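Local atomic coordinates of putative transcriptional regulator protein, LacI family (Rhizobium etli, PDB entry 3MIZ), a protein that probably binds regulatory DNA and controls transcription, as other repressors of the LacI family do. Residues A261-D266 / E271-G276; N99-T104 / S110-D115. All coordinates share one frame; numbering follows the deposited sequence.

Contact 2 comes first along the chain, joining 99-104 to 110-115 across a five-residue loop; contact 1 follows, joining the end of helix 253-268 to the loop 271-276. Their centres lie about 15 Å apart, on the same side of the chain's centre, and Trp263 connects them directly: its CZ3 atom packs 3.3 Å from Ser110 O and 4.0 Å from Ile111 CB. The loop of contact 1 runs into strand 277-285, which pairs in parallel with strand 110-113 of contact 2. In the periplasmic binding protein-like fold of LacI-family regulators such strands cross between two subdomains; contact 2 probably lies beside this crossover, and contact 1 packs farther out, at the surface of one lobe.

Contact 1: residues A261-D266 / E271-G276; sequences AKWLND and EKIYPG
Trp263, near the end of helix 253-268, and Ile273, in the loop that follows, form the centre of a helix-loop-strand connection in the periplasmic binding protein-like fold. With CG anti to the backbone N (chi1 -157°) the indole reaches out to the loop, which it meets with its edge. Ile273 CG2 lies close to the ring plane beside NE1; the modelled separation of 2.9 Å is too short for ordinary van der Waals packing, so its exact value is doubtful. The same methyl is 3.8 Å from Trp263 CD1, a normal apolar distance. Further round the indole edge, on the six-membered ring, Trp263 CZ2 is 3.5 Å from Pro275 O, and CH2 is 3.8 Å from Gly276 O. The weakly positive C-H rim of a tryptophan suits carbonyl oxygens approaching in this way, even though no hydrogen bond crosses the contact.

A second touch lies where the helix nears its end. Glu271 CB sits 3.3 Å from Asp266 O, and Glu271 CG is 4.0 Å from Asp266 CB. The methylenes meet while the carboxylates stay apart, with Glu271 bent at chi2 (-58°). Lys272 centres an inverse gamma turn, and Gly276 takes a positive phi that glycine adopts easily.

Arg278 of strand 277-285 makes a cation-pi contact with Trp263, which also packs on Val96 of strand 95-97 and on Pro109. Leu264 turns to Val96 and to Phe16 of strand 15-20, while Ala261, Lys262 and Asn265 touch Trp39 of helix 30-42.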
# COMPACT_ATOMS: atom_id res chain seq x y z
N ALA A 261 15.63 -6.67 13.47
CA ALA A 261 15.51 -6.06 14.79
C ALA A 261 16.27 -6.87 15.84
O ALA A 261 17.01 -6.30 16.64
CB ALA A 261 14.03 -5.93 15.18
N LYS A 262 16.09 -8.19 15.84
CA LYS A 262 16.79 -9.03 16.81
C LYS A 262 18.29 -8.89 16.63
O LYS A 262 19.04 -8.77 17.60
CB LYS A 262 16.39 -10.50 16.65
CG LYS A 262 17.07 -11.41 17.67
CD LYS A 262 16.81 -12.88 17.40
CE LYS A 262 17.59 -13.73 18.40
NZ LYS A 262 17.32 -15.19 18.23
N TRP A 263 18.73 -8.91 15.37
CA TRP A 263 20.13 -8.79 15.04
C TRP A 263 20.68 -7.47 15.59
O TRP A 263 21.76 -7.44 16.18
CB TRP A 263 20.30 -8.86 13.52
CG TRP A 263 21.66 -9.27 13.06
CD1 TRP A 263 22.70 -9.73 13.83
CD2 TRP A 263 22.13 -9.31 11.70
NE1 TRP A 263 23.77 -10.05 13.04
CE2 TRP A 263 23.45 -9.80 11.73
CE3 TRP A 263 21.55 -8.98 10.47
CZ2 TRP A 263 24.21 -9.97 10.56
CZ3 TRP A 263 22.31 -9.15 9.31
CH2 TRP A 263 23.63 -9.64 9.37
N LEU A 264 19.93 -6.38 15.40
CA LEU A 264 20.37 -5.08 15.90
C LEU A 264 20.46 -5.13 17.42
O LEU A 264 21.39 -4.59 18.02
CB LEU A 264 19.38 -3.97 15.49
CG LEU A 264 19.68 -2.57 16.05
CD1 LEU A 264 21.05 -2.09 15.56
CD2 LEU A 264 18.60 -1.59 15.62
N ASN A 265 19.48 -5.78 18.05
CA ASN A 265 19.45 -5.88 19.50
C ASN A 265 20.73 -6.54 20.01
O ASN A 265 21.34 -6.06 20.96
CB ASN A 265 18.22 -6.68 19.95
CG ASN A 265 17.93 -6.52 21.44
OD1 ASN A 265 17.72 -5.41 21.93
ND2 ASN A 265 17.92 -7.64 22.16
N ASP A 266 21.14 -7.64 19.37
CA ASP A 266 22.35 -8.34 19.79
C ASP A 266 23.60 -7.50 19.55
O ASP A 266 24.53 -7.51 20.36
CB ASP A 266 22.50 -9.68 19.05
CG ASP A 266 21.36 -10.64 19.34
OD1 ASP A 266 20.82 -10.60 20.46
OD2 ASP A 266 21.02 -11.45 18.46
N GLU A 271 27.76 -8.77 21.65
CA GLU A 271 27.70 -10.00 20.86
C GLU A 271 28.62 -10.07 19.65
O GLU A 271 28.68 -9.14 18.84
CB GLU A 271 26.26 -10.27 20.42
CG GLU A 271 25.38 -10.77 21.54
CD GLU A 271 25.91 -12.05 22.15
OE1 GLU A 271 25.94 -13.08 21.45
OE2 GLU A 271 26.32 -12.02 23.34
N LYS A 272 29.34 -11.18 19.53
CA LYS A 272 30.25 -11.40 18.42
C LYS A 272 29.54 -12.05 17.25
O LYS A 272 29.74 -13.23 16.96
CB LYS A 272 31.42 -12.30 18.84
CG LYS A 272 32.34 -11.71 19.89
CD LYS A 272 33.57 -12.58 20.11
CE LYS A 272 34.53 -12.53 18.92
NZ LYS A 272 33.93 -13.03 17.65
N ILE A 273 28.69 -11.29 16.57
CA ILE A 273 27.98 -11.82 15.42
C ILE A 273 28.62 -11.29 14.15
O ILE A 273 28.44 -10.12 13.79
CB ILE A 273 26.49 -11.40 15.43
CG1 ILE A 273 25.77 -12.07 16.60
CG2 ILE A 273 25.83 -11.80 14.11
CD1 ILE A 273 25.77 -13.59 16.54
N TYR A 274 29.39 -12.14 13.48
CA TYR A 274 30.04 -11.74 12.24
C TYR A 274 29.00 -11.03 11.37
O TYR A 274 27.97 -11.62 11.03
CB TYR A 274 30.59 -12.97 11.51
CG TYR A 274 31.87 -13.51 12.10
CD1 TYR A 274 33.03 -12.74 12.14
CD2 TYR A 274 31.93 -14.81 12.62
CE1 TYR A 274 34.23 -13.24 12.67
CE2 TYR A 274 33.12 -15.32 13.15
CZ TYR A 274 34.26 -14.53 13.17
OH TYR A 274 35.44 -15.03 13.69
N PRO A 275 29.26 -9.76 11.02
CA PRO A 275 28.32 -9.01 10.19
C PRO A 275 28.03 -9.71 8.88
O PRO A 275 27.15 -10.57 8.81
CB PRO A 275 29.03 -7.66 10.00
CG PRO A 275 30.48 -8.03 10.07
CD PRO A 275 30.50 -9.00 11.23
N GLY A 276 28.78 -9.36 7.84
CA GLY A 276 28.56 -9.99 6.56
C GLY A 276 27.11 -9.85 6.15
O GLY A 276 26.33 -9.15 6.80

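Contact 2: residues N99-T104 / S110-D115; sequences NCRPQT and SIEPDD
Asn99 N donates to Ile111 O at 2.9 Å, an almost straight bond (173°) and the one hydrogen bond between 99-104 and 110-115. Asn99 has a positive phi, which asparagine tolerates better than most residues, and here the chain turns a corner. Its side chain crosses the ring of Pro113 at about a right angle.

Beyond the corner, side chains carry the contact. Glu112 CG lies beside the backbone N (chi1 -58°), and the extended chain runs alongside Cys100, whose O atom is 3.5 Å from Glu112 CG. Cys100 O also faces Ser110 CB at 3.3 Å; buried here among carbons, this carbonyl has no hydrogen-bonding partner in the model. Pro102 CD lies 4.0 Å from Ser110 OG; serine's short side chain lets the two backbones come this near.

The Glu112 carboxylate rests against Arg101, with OE1 3.6 Å from Arg101 CB. Its link to the guanidinium is long, Arg101 NE to Glu112 OE2 at 3.9 Å. The two planes stand 62° apart and the carboxylate lies over one face, so the attraction is between charges alone, with no N-H directed at the oxygen. The stronger partner is Arg81, whose NE makes a salt bridge with Glu112 OE2; Arg81 also binds Asp115, which is held in turn by Arg149.

The weakly bonded strand 100-101 runs parallel to strand 81-83, Arg101 bonding through its backbone to Arg82 and Val84, whereas strand 110-113 pairs with strand 277-285 through Arg278. Ile111 and Pro113 pack on Leu256 of helix 253-268, and Asp114 N-caps helix 115-127 by accepting from Gln117 N.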
# COMPACT_ATOMS: atom_id res chain seq x y z
N ASN A 99 16.79 -5.00 3.65
CA ASN A 99 16.30 -4.92 2.27
C ASN A 99 17.29 -4.18 1.38
O ASN A 99 16.96 -3.74 0.27
CB ASN A 99 14.94 -4.21 2.21
CG ASN A 99 14.14 -4.60 0.98
OD1 ASN A 99 13.25 -3.87 0.54
ND2 ASN A 99 14.44 -5.76 0.43
N CYS A 100 18.52 -4.05 1.87
CA CYS A 100 19.56 -3.37 1.14
C CYS A 100 20.92 -3.86 1.61
O CYS A 100 21.04 -4.52 2.64
CB CYS A 100 19.43 -1.85 1.34
SG CYS A 100 19.38 -1.30 3.08
N ARG A 101 21.94 -3.53 0.83
CA ARG A 101 23.31 -3.92 1.12
C ARG A 101 24.22 -2.71 0.92
O ARG A 101 23.99 -1.89 0.02
CB ARG A 101 23.72 -5.05 0.17
CG ARG A 101 25.18 -5.09 -0.22
CD ARG A 101 25.38 -6.07 -1.37
NE ARG A 101 24.21 -6.07 -2.25
CZ ARG A 101 24.08 -6.81 -3.34
NH1 ARG A 101 25.04 -7.65 -3.72
NH2 ARG A 101 22.95 -6.74 -4.04
N PRO A 102 25.26 -2.58 1.74
CA PRO A 102 26.17 -1.44 1.60
C PRO A 102 26.99 -1.55 0.32
O PRO A 102 27.27 -2.65 -0.16
CB PRO A 102 27.04 -1.54 2.85
CG PRO A 102 27.13 -3.03 3.07
CD PRO A 102 25.69 -3.47 2.84
N GLN A 103 27.36 -0.40 -0.23
CA GLN A 103 28.19 -0.38 -1.44
C GLN A 103 29.60 -0.76 -1.01
O GLN A 103 30.32 -1.47 -1.72
CB GLN A 103 28.19 1.02 -2.06
CG GLN A 103 28.97 1.12 -3.36
CD GLN A 103 28.50 0.11 -4.39
OE1 GLN A 103 28.73 -1.10 -4.23
NE2 GLN A 103 27.83 0.58 -5.43
N THR A 104 29.98 -0.30 0.18
CA THR A 104 31.30 -0.61 0.74
C THR A 104 31.25 -1.98 1.41
O THR A 104 30.48 -2.20 2.35
CB THR A 104 31.73 0.44 1.78
OG1 THR A 104 31.93 1.70 1.12
CG2 THR A 104 33.02 0.03 2.47
N SER A 110 23.87 -6.70 7.06
CA SER A 110 22.70 -6.50 6.23
C SER A 110 21.94 -7.79 6.01
O SER A 110 22.52 -8.88 6.02
CB SER A 110 23.09 -5.91 4.88
OG SER A 110 23.96 -6.79 4.18
N ILE A 111 20.63 -7.66 5.84
CA ILE A 111 19.79 -8.82 5.59
C ILE A 111 18.82 -8.43 4.47
O ILE A 111 18.15 -7.40 4.54
CB ILE A 111 19.07 -9.24 6.90
CG1 ILE A 111 18.32 -10.55 6.68
CG2 ILE A 111 18.15 -8.13 7.38
CD1 ILE A 111 17.89 -11.25 7.99
N GLU A 112 18.80 -9.25 3.42
CA GLU A 112 17.97 -9.01 2.24
C GLU A 112 17.22 -10.26 1.80
O GLU A 112 17.57 -11.38 2.18
CB GLU A 112 18.85 -8.61 1.06
CG GLU A 112 19.73 -7.39 1.23
CD GLU A 112 20.78 -7.34 0.14
OE1 GLU A 112 21.79 -8.07 0.26
OE2 GLU A 112 20.59 -6.60 -0.85
N PRO A 113 16.21 -10.08 0.93
CA PRO A 113 15.42 -11.19 0.41
C PRO A 113 16.17 -11.71 -0.81
O PRO A 113 16.96 -10.97 -1.42
CB PRO A 113 14.10 -10.52 0.03
CG PRO A 113 14.56 -9.20 -0.49
CD PRO A 113 15.61 -8.79 0.54
N ASP A 114 15.94 -12.97 -1.19
CA ASP A 114 16.64 -13.55 -2.33
C ASP A 114 15.79 -13.53 -3.60
O ASP A 114 15.18 -14.54 -3.96
CB ASP A 114 17.04 -14.98 -2.00
CG ASP A 114 18.20 -15.47 -2.84
OD1 ASP A 114 18.34 -15.04 -4.00
OD2 ASP A 114 18.97 -16.31 -2.32
N ASP A 115 15.76 -12.39 -4.28
CA ASP A 115 15.01 -12.23 -5.53
C ASP A 115 15.37 -13.29 -6.56
O ASP A 115 14.51 -13.84 -7.24
CB ASP A 115 15.29 -10.85 -6.13
CG ASP A 115 14.66 -9.74 -5.34
OD1 ASP A 115 13.56 -9.31 -5.70
OD2 ASP A 115 15.27 -9.33 -4.33